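Long-range contacts in molinate hydrolase (Gulosibacter molinativorax, PDB 4UB9), which hydrolyses the thiocarbamate pesticide molinate and binds zinc, as a member of the amidohydrolase family: residues A[219-224]-A[262-267]; A[227-232]-A[269-274]; A[34-39]-A[78-83]. One frame throughout, in Å; residues are numbered along the deposited sequence.

Contact 1: A[219-224]-A[262-267]; sequences LPPAEV and ERVLDV
The guanidinium of Arg-263 lies with one face against the ring of Pro-221, whose CG stands 3.4 Å above the plane, shifted toward the rim. CG comes nearest Arg-263 NE at 3.6 Å, while Pro-221 CD meets Arg-263 NH2 at 3.7 Å. A bend at chi3 (93°) turns the arginine's end across the proline, and NH2 goes on to a salt bridge with Glu-287 of the second subunit, so the ring backs a charge that serves the subunit interface. Two valines hold the rest of Pro-221: Val-264 CG2 comes within 4.0 Å of Pro-221 CG, and Val-267 CG2 reaches Pro-221 CB. One turn on, Val-224 sends CG2 toward Val-264 CG1 (4.1 Å), the two side chains crossing at about a right angle. With an alanine here instead of the proline, the guanidinium would probably lose the ring carbons over its face and a gap would open beside Val-264, with the arginine less firmly directed at its glutamate. Pro-220 sits at the N-cap, its O accepting from both Glu-223 N and Val-224 N. The contact thus joins the N-terminal turns of two outer helices, 221-232 and 262-275, of an amidohydrolase TIM barrel.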
# COMPACT_ATOMS: atom_id res chain seq x y z
N LEU A 219 -28.55 -9.67 -4.66
CA LEU A 219 -29.92 -9.69 -5.18
C LEU A 219 -30.69 -10.89 -4.77
O LEU A 219 -30.10 -11.93 -4.45
CB LEU A 219 -29.93 -9.66 -6.70
CG LEU A 219 -29.29 -8.44 -7.38
CD1 LEU A 219 -29.34 -8.61 -8.89
CD2 LEU A 219 -29.96 -7.14 -6.97
N PRO A 220 -32.03 -10.78 -4.75
CA PRO A 220 -32.87 -11.94 -4.47
C PRO A 220 -33.06 -12.74 -5.75
O PRO A 220 -32.88 -12.20 -6.83
CB PRO A 220 -34.18 -11.33 -3.98
CG PRO A 220 -34.24 -10.00 -4.63
CD PRO A 220 -32.82 -9.54 -4.85
N PRO A 221 -33.44 -14.00 -5.63
CA PRO A 221 -33.53 -14.93 -6.74
C PRO A 221 -34.39 -14.45 -7.89
O PRO A 221 -34.04 -14.64 -9.06
CB PRO A 221 -34.19 -16.17 -6.11
CG PRO A 221 -33.92 -16.08 -4.67
CD PRO A 221 -33.75 -14.63 -4.33
N ALA A 222 -35.51 -13.86 -7.55
CA ALA A 222 -36.43 -13.37 -8.55
C ALA A 222 -35.81 -12.27 -9.43
O ALA A 222 -36.18 -12.11 -10.59
CB ALA A 222 -37.70 -12.85 -7.89
N GLU A 223 -34.91 -11.49 -8.86
CA GLU A 223 -34.25 -10.45 -9.64
C GLU A 223 -33.05 -10.99 -10.43
O GLU A 223 -32.64 -10.39 -11.42
CB GLU A 223 -33.81 -9.31 -8.76
CG GLU A 223 -34.97 -8.43 -8.37
CD GLU A 223 -34.57 -7.31 -7.41
OE1 GLU A 223 -33.48 -6.71 -7.56
OE2 GLU A 223 -35.38 -7.01 -6.50
N VAL A 224 -32.46 -12.06 -9.94
CA VAL A 224 -31.31 -12.66 -10.62
C VAL A 224 -31.75 -13.35 -11.91
O VAL A 224 -31.07 -13.31 -12.92
CB VAL A 224 -30.63 -13.69 -9.74
CG1 VAL A 224 -29.60 -14.47 -10.53
CG2 VAL A 224 -29.96 -13.01 -8.56
N GLU A 262 -27.49 -21.19 -2.20
CA GLU A 262 -27.84 -22.38 -3.03
C GLU A 262 -29.08 -22.12 -3.86
O GLU A 262 -29.19 -22.50 -5.00
CB GLU A 262 -27.85 -23.69 -2.20
CG GLU A 262 -26.41 -23.89 -1.66
CD GLU A 262 -25.81 -25.30 -1.73
OE1 GLU A 262 -26.37 -26.16 -2.42
OE2 GLU A 262 -24.73 -25.50 -1.11
N ARG A 263 -29.99 -21.43 -3.25
CA ARG A 263 -31.22 -20.98 -3.89
C ARG A 263 -30.97 -20.15 -5.16
O ARG A 263 -31.61 -20.34 -6.19
CB ARG A 263 -31.88 -20.10 -2.86
CG ARG A 263 -33.29 -19.70 -3.11
CD ARG A 263 -33.87 -19.30 -1.76
NE ARG A 263 -33.77 -17.86 -1.51
CZ ARG A 263 -34.80 -17.07 -1.17
NH1 ARG A 263 -36.00 -17.58 -1.03
NH2 ARG A 263 -34.63 -15.79 -0.98
N VAL A 264 -30.05 -19.22 -5.06
CA VAL A 264 -29.73 -18.33 -6.20
C VAL A 264 -28.90 -19.10 -7.23
O VAL A 264 -29.05 -18.97 -8.44
CB VAL A 264 -28.98 -17.07 -5.75
CG1 VAL A 264 -28.34 -16.35 -6.92
CG2 VAL A 264 -29.94 -16.13 -5.01
N LEU A 265 -28.05 -19.97 -6.73
CA LEU A 265 -27.29 -20.86 -7.60
C LEU A 265 -28.22 -21.75 -8.42
O LEU A 265 -28.06 -21.93 -9.61
CB LEU A 265 -26.32 -21.69 -6.76
CG LEU A 265 -25.36 -22.58 -7.52
CD1 LEU A 265 -24.55 -21.79 -8.53
CD2 LEU A 265 -24.45 -23.26 -6.51
N ASP A 266 -29.24 -22.26 -7.77
CA ASP A 266 -30.28 -23.04 -8.48
C ASP A 266 -30.95 -22.25 -9.61
O ASP A 266 -31.19 -22.76 -10.68
CB ASP A 266 -31.32 -23.59 -7.51
CG ASP A 266 -30.73 -24.69 -6.57
OD1 ASP A 266 -29.61 -25.23 -6.83
OD2 ASP A 266 -31.41 -24.99 -5.55
N VAL A 267 -31.21 -20.98 -9.38
CA VAL A 267 -31.77 -20.15 -10.45
C VAL A 267 -30.84 -20.08 -11.64
O VAL A 267 -31.24 -20.21 -12.78
CB VAL A 267 -32.03 -18.73 -9.94
CG1 VAL A 267 -32.30 -17.78 -11.08
CG2 VAL A 267 -33.18 -18.75 -8.93

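Contact 2: A[227-232]-A[269-274]; sequences LIREYL and VDEVRR
Glu-271 OE2 is gripped from several directions: Arg-274 NH1, one turn along the same helix, makes a salt bridge at 3.1 Å, a water donates to it at 2.8 Å, and Arg-225 NH1 adds another salt bridge. The water also takes a weak bond from Arg-229 NH1, linking the carboxylate to the opposite helix. The other oxygen, OE1, rests against the aliphatic part of Arg-229, 3.4 Å from CD; it lies well out of the guanidinium plane, so any attraction is probably between charges alone, with no N-H pointing at the oxygen. Over one face of that guanidinium comes Arg-274 NE, 3.7 Å above the plane, with the two guanidinium groups inclined by 27°. The carboxylate, bridged by Arg-274 and near Arg-229, probably offsets their like charges. Glu-271 bends at chi2 (-66°), and its CG runs past Ile-228 CG2 at 3.7 Å. Deeper in, Leu-232 CD1 lies over the backbone carbonyl of Glu-271 and 4.1 Å from Val-272 CG2. The axes of the two segments approach to 9.4 Å at -30°. Inward, Ile-228 packs on Ile-175 of strand 174-175 and Val-272 on Leu-279 of strand 279-282, placing this helix pair on the outside of the parallel barrel sheet.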
# COMPACT_ATOMS: atom_id res chain seq x y z
N LEU A 227 -31.82 -11.49 -15.23
CA LEU A 227 -30.47 -11.00 -15.59
C LEU A 227 -29.63 -12.10 -16.23
O LEU A 227 -29.05 -11.90 -17.30
CB LEU A 227 -29.75 -10.44 -14.39
CG LEU A 227 -30.40 -9.17 -13.81
CD1 LEU A 227 -29.65 -8.74 -12.55
CD2 LEU A 227 -30.42 -8.02 -14.80
N ILE A 228 -29.63 -13.27 -15.61
CA ILE A 228 -28.93 -14.42 -16.19
C ILE A 228 -29.55 -14.88 -17.49
O ILE A 228 -28.86 -15.19 -18.45
CB ILE A 228 -28.78 -15.61 -15.24
CG1 ILE A 228 -28.01 -16.74 -15.92
CG2 ILE A 228 -30.14 -16.15 -14.78
CD1 ILE A 228 -26.57 -16.40 -16.23
N ARG A 229 -30.87 -14.87 -17.56
CA ARG A 229 -31.53 -15.24 -18.80
C ARG A 229 -31.18 -14.32 -19.95
O ARG A 229 -30.86 -14.75 -21.04
CB ARG A 229 -33.04 -15.24 -18.63
CG ARG A 229 -33.70 -15.70 -19.90
CD ARG A 229 -35.11 -16.15 -19.57
NE ARG A 229 -35.73 -16.73 -20.74
CZ ARG A 229 -36.98 -17.18 -20.77
NH1 ARG A 229 -37.75 -17.15 -19.68
NH2 ARG A 229 -37.45 -17.70 -21.91
N GLU A 230 -31.24 -13.04 -19.68
CA GLU A 230 -30.87 -12.04 -20.67
C GLU A 230 -29.40 -12.17 -21.15
O GLU A 230 -29.09 -12.02 -22.35
CB GLU A 230 -31.12 -10.65 -20.08
CG GLU A 230 -30.45 -9.50 -20.82
CD GLU A 230 -30.61 -8.16 -20.11
OE1 GLU A 230 -30.43 -8.06 -18.86
OE2 GLU A 230 -30.90 -7.18 -20.82
N TYR A 231 -28.53 -12.41 -20.17
CA TYR A 231 -27.11 -12.62 -20.45
C TYR A 231 -26.94 -13.78 -21.42
O TYR A 231 -26.31 -13.64 -22.44
CB TYR A 231 -26.33 -12.90 -19.16
CG TYR A 231 -24.89 -13.22 -19.47
CD1 TYR A 231 -23.99 -12.20 -19.82
CD2 TYR A 231 -24.43 -14.53 -19.49
CE1 TYR A 231 -22.68 -12.49 -20.10
CE2 TYR A 231 -23.12 -14.83 -19.77
CZ TYR A 231 -22.25 -13.81 -20.10
OH TYR A 231 -20.94 -14.08 -20.41
N LEU A 232 -27.57 -14.90 -21.11
CA LEU A 232 -27.49 -16.08 -21.95
C LEU A 232 -28.02 -15.80 -23.35
O LEU A 232 -27.51 -16.33 -24.32
CB LEU A 232 -28.21 -17.27 -21.32
CG LEU A 232 -27.55 -17.76 -20.03
CD1 LEU A 232 -28.44 -18.73 -19.28
CD2 LEU A 232 -26.22 -18.44 -20.29
N VAL A 269 -28.32 -22.11 -12.49
CA VAL A 269 -28.22 -23.43 -13.13
C VAL A 269 -29.45 -23.75 -14.03
O VAL A 269 -29.30 -24.14 -15.17
CB VAL A 269 -28.01 -24.54 -12.09
CG1 VAL A 269 -28.10 -25.92 -12.74
CG2 VAL A 269 -26.64 -24.35 -11.45
N ASP A 270 -30.63 -23.52 -13.49
CA ASP A 270 -31.87 -23.74 -14.18
C ASP A 270 -31.94 -22.92 -15.45
O ASP A 270 -32.30 -23.45 -16.53
CB ASP A 270 -33.03 -23.46 -13.22
CG ASP A 270 -34.41 -23.72 -13.84
OD1 ASP A 270 -34.59 -24.91 -14.16
OD2 ASP A 270 -35.25 -22.76 -14.03
N GLU A 271 -31.49 -21.68 -15.40
CA GLU A 271 -31.51 -20.85 -16.64
C GLU A 271 -30.49 -21.29 -17.71
O GLU A 271 -30.70 -21.07 -18.91
CB GLU A 271 -31.34 -19.36 -16.30
CG GLU A 271 -32.55 -18.80 -15.59
CD GLU A 271 -33.80 -18.78 -16.49
OE1 GLU A 271 -33.65 -18.65 -17.72
OE2 GLU A 271 -34.92 -18.91 -15.96
N VAL A 272 -29.36 -21.80 -17.25
CA VAL A 272 -28.33 -22.29 -18.16
C VAL A 272 -28.86 -23.52 -18.85
O VAL A 272 -28.75 -23.65 -20.07
CB VAL A 272 -27.03 -22.62 -17.43
CG1 VAL A 272 -26.09 -23.36 -18.34
CG2 VAL A 272 -26.35 -21.34 -16.93
N ARG A 273 -29.44 -24.42 -18.05
CA ARG A 273 -30.08 -25.65 -18.59
C ARG A 273 -31.16 -25.28 -19.59
O ARG A 273 -31.15 -25.74 -20.73
CB ARG A 273 -30.72 -26.45 -17.51
CG ARG A 273 -29.85 -27.46 -16.80
CD ARG A 273 -28.38 -27.39 -17.13
NE ARG A 273 -27.60 -28.12 -16.13
CZ ARG A 273 -26.45 -28.73 -16.37
NH1 ARG A 273 -25.92 -28.72 -17.59
NH2 ARG A 273 -25.82 -29.36 -15.40
N ARG A 274 -32.02 -24.35 -19.20
CA ARG A 274 -33.08 -23.86 -20.10
C ARG A 274 -32.47 -23.38 -21.42
O ARG A 274 -33.02 -23.63 -22.49
CB ARG A 274 -33.89 -22.75 -19.42
CG ARG A 274 -34.94 -22.06 -20.31
CD ARG A 274 -35.55 -20.73 -19.79
NE ARG A 274 -36.97 -20.91 -19.48
CZ ARG A 274 -37.45 -21.13 -18.26
NH1 ARG A 274 -36.63 -21.19 -17.21
NH2 ARG A 274 -38.76 -21.31 -18.06
O HOH W 1 -36.89 -17.69 -17.45

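Contact 3: A[34-39]-A[78-83]; sequences ETIAIV and NIRQID
Ala-37 makes two backbone bonds to the neighbouring strand, its N donating to Arg-80 O at 3.0 Å and its O accepting from Ile-82 N at 2.8 Å, so that it brackets Gln-81. Ile-82 in turn brackets Ile-38, because Ile-82 O receives Val-39 N in a nearly straight bond (N-H...O 171°). This offset ladder is that of parallel strands. On one face Ile-82 CD1 touches two isoleucine methyls, Ile-36 CD1 at 3.8 Å and Ile-38 CD1 at 3.9 Å, its side chain lying alongside Ile-38. An extended chi2 (164°) carries the Ile-82 methyl out to them. On the other face Gln-81, stretched beyond CG, brings OE1 to 4.0 Å from Val-39 CG1. Strand 81-83 is one of the two outermost strands, within this chain, of a mixed sheet ordered 63-69, 55-60, 36-39, 81-83, consistent with the small beta domain that accompanies the barrel in many amidohydrolases. Before the strands, Thr-35 CG2 touches Ile-79 CD1 at 4.2 Å, while Thr-35 OG1 is held by Asp-61 N. Strand 55-60 bonds the far edge of 36-39 through Ile-59 and Val-57. Ile-82 also packs on His-466 and Val-468 of strand 464-469, and Arg-80 NH2 forms a salt bridge with Glu-473.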
# COMPACT_ATOMS: atom_id res chain seq x y z
N GLU A 34 -11.80 -26.74 -47.14
CA GLU A 34 -11.04 -27.21 -48.30
C GLU A 34 -10.80 -28.71 -48.36
O GLU A 34 -11.21 -29.47 -47.46
CB GLU A 34 -9.75 -26.45 -48.37
CG GLU A 34 -9.97 -25.10 -49.00
CD GLU A 34 -8.72 -24.29 -49.02
OE1 GLU A 34 -7.63 -24.85 -48.78
OE2 GLU A 34 -8.84 -23.07 -49.26
N THR A 35 -10.13 -29.12 -49.43
CA THR A 35 -9.94 -30.52 -49.75
C THR A 35 -8.47 -30.89 -49.70
O THR A 35 -7.61 -30.18 -50.18
CB THR A 35 -10.52 -30.83 -51.11
OG1 THR A 35 -11.92 -30.55 -51.06
CG2 THR A 35 -10.33 -32.30 -51.48
N ILE A 36 -8.18 -32.00 -49.06
CA ILE A 36 -6.79 -32.41 -48.80
C ILE A 36 -6.76 -33.88 -48.37
O ILE A 36 -7.75 -34.43 -47.87
CB ILE A 36 -6.12 -31.51 -47.73
CG1 ILE A 36 -4.58 -31.64 -47.74
CG2 ILE A 36 -6.62 -31.85 -46.33
CD1 ILE A 36 -3.84 -30.50 -47.08
N ALA A 37 -5.60 -34.50 -48.55
CA ALA A 37 -5.38 -35.86 -48.08
C ALA A 37 -4.09 -35.95 -47.35
O ALA A 37 -3.06 -35.42 -47.78
CB ALA A 37 -5.38 -36.84 -49.23
N ILE A 38 -4.13 -36.66 -46.25
CA ILE A 38 -2.96 -36.84 -45.36
C ILE A 38 -2.63 -38.31 -45.53
O ILE A 38 -3.43 -39.16 -45.14
CB ILE A 38 -3.27 -36.55 -43.86
CG1 ILE A 38 -4.30 -35.41 -43.66
CG2 ILE A 38 -2.00 -36.30 -43.08
CD1 ILE A 38 -3.89 -34.07 -44.20
N VAL A 39 -1.49 -38.61 -46.12
CA VAL A 39 -1.25 -39.99 -46.56
C VAL A 39 -0.12 -40.73 -45.84
O VAL A 39 1.01 -40.24 -45.67
CB VAL A 39 -1.07 -40.13 -48.10
CG1 VAL A 39 -2.08 -39.27 -48.84
CG2 VAL A 39 0.35 -39.79 -48.55
N ASN A 78 -4.11 -34.56 -58.72
CA ASN A 78 -4.56 -33.13 -58.70
C ASN A 78 -5.12 -32.64 -57.34
O ASN A 78 -5.51 -31.47 -57.18
CB ASN A 78 -5.64 -32.92 -59.76
CG ASN A 78 -6.96 -33.59 -59.39
OD1 ASN A 78 -7.90 -32.92 -59.03
ND2 ASN A 78 -7.01 -34.91 -59.47
N ILE A 79 -5.17 -33.55 -56.37
CA ILE A 79 -5.61 -33.28 -54.99
C ILE A 79 -4.42 -32.98 -54.07
O ILE A 79 -3.42 -33.68 -54.08
CB ILE A 79 -6.42 -34.46 -54.41
CG1 ILE A 79 -7.79 -34.59 -55.12
CG2 ILE A 79 -6.61 -34.30 -52.91
CD1 ILE A 79 -8.62 -33.31 -55.16
N ARG A 80 -4.55 -31.91 -53.30
CA ARG A 80 -3.51 -31.48 -52.37
C ARG A 80 -3.23 -32.58 -51.37
O ARG A 80 -4.16 -33.19 -50.84
CB ARG A 80 -3.90 -30.18 -51.65
CG ARG A 80 -3.31 -28.92 -52.26
CD ARG A 80 -1.82 -28.82 -51.95
NE ARG A 80 -1.56 -28.53 -50.53
CZ ARG A 80 -1.63 -27.33 -49.97
NH1 ARG A 80 -1.96 -26.27 -50.70
NH2 ARG A 80 -1.37 -27.18 -48.67
N GLN A 81 -1.96 -32.84 -51.10
CA GLN A 81 -1.60 -33.95 -50.22
C GLN A 81 -0.51 -33.64 -49.27
O GLN A 81 0.38 -32.86 -49.55
CB GLN A 81 -1.06 -35.13 -51.03
CG GLN A 81 -1.97 -35.63 -52.11
CD GLN A 81 -1.44 -36.91 -52.75
OE1 GLN A 81 -0.58 -37.60 -52.18
NE2 GLN A 81 -1.97 -37.23 -53.93
N ILE A 82 -0.51 -34.36 -48.18
CA ILE A 82 0.59 -34.28 -47.25
C ILE A 82 1.14 -35.67 -47.10
O ILE A 82 0.40 -36.62 -46.82
CB ILE A 82 0.16 -33.69 -45.89
CG1 ILE A 82 -0.12 -32.19 -46.04
CG2 ILE A 82 1.23 -33.90 -44.83
CD1 ILE A 82 -0.90 -31.59 -44.87
N ASP A 83 2.44 -35.76 -47.20
CA ASP A 83 3.10 -37.01 -47.04
C ASP A 83 3.40 -37.28 -45.57
O ASP A 83 4.35 -36.74 -45.01
CB ASP A 83 4.40 -37.04 -47.86
CG ASP A 83 5.15 -38.36 -47.72
OD1 ASP A 83 4.53 -39.39 -47.34
OD2 ASP A 83 6.36 -38.37 -48.00

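From the N terminus, contact 3 comes first: residues 34-39 pair with 78-83, closing a helix-free loop that includes strands 55-60 and 63-69, before the barrel helices begin. Contacts 1 and 2 follow in series with it and cross, since their segments alternate along the chain: 219-224, 227-232, 262-267, 269-274. Together they bind helix 221-232 to helix 262-275 along their length, closing a loop that holds strand 239-242 and the short helix 248-251. Their centres are 11 Å apart, and Leu-219 of contact 1 packs on Leu-227 of contact 2. Contact 3 lies far off in the beta domain, its centre about 54 Å from that of contact 1 and 44 Å from that of contact 2.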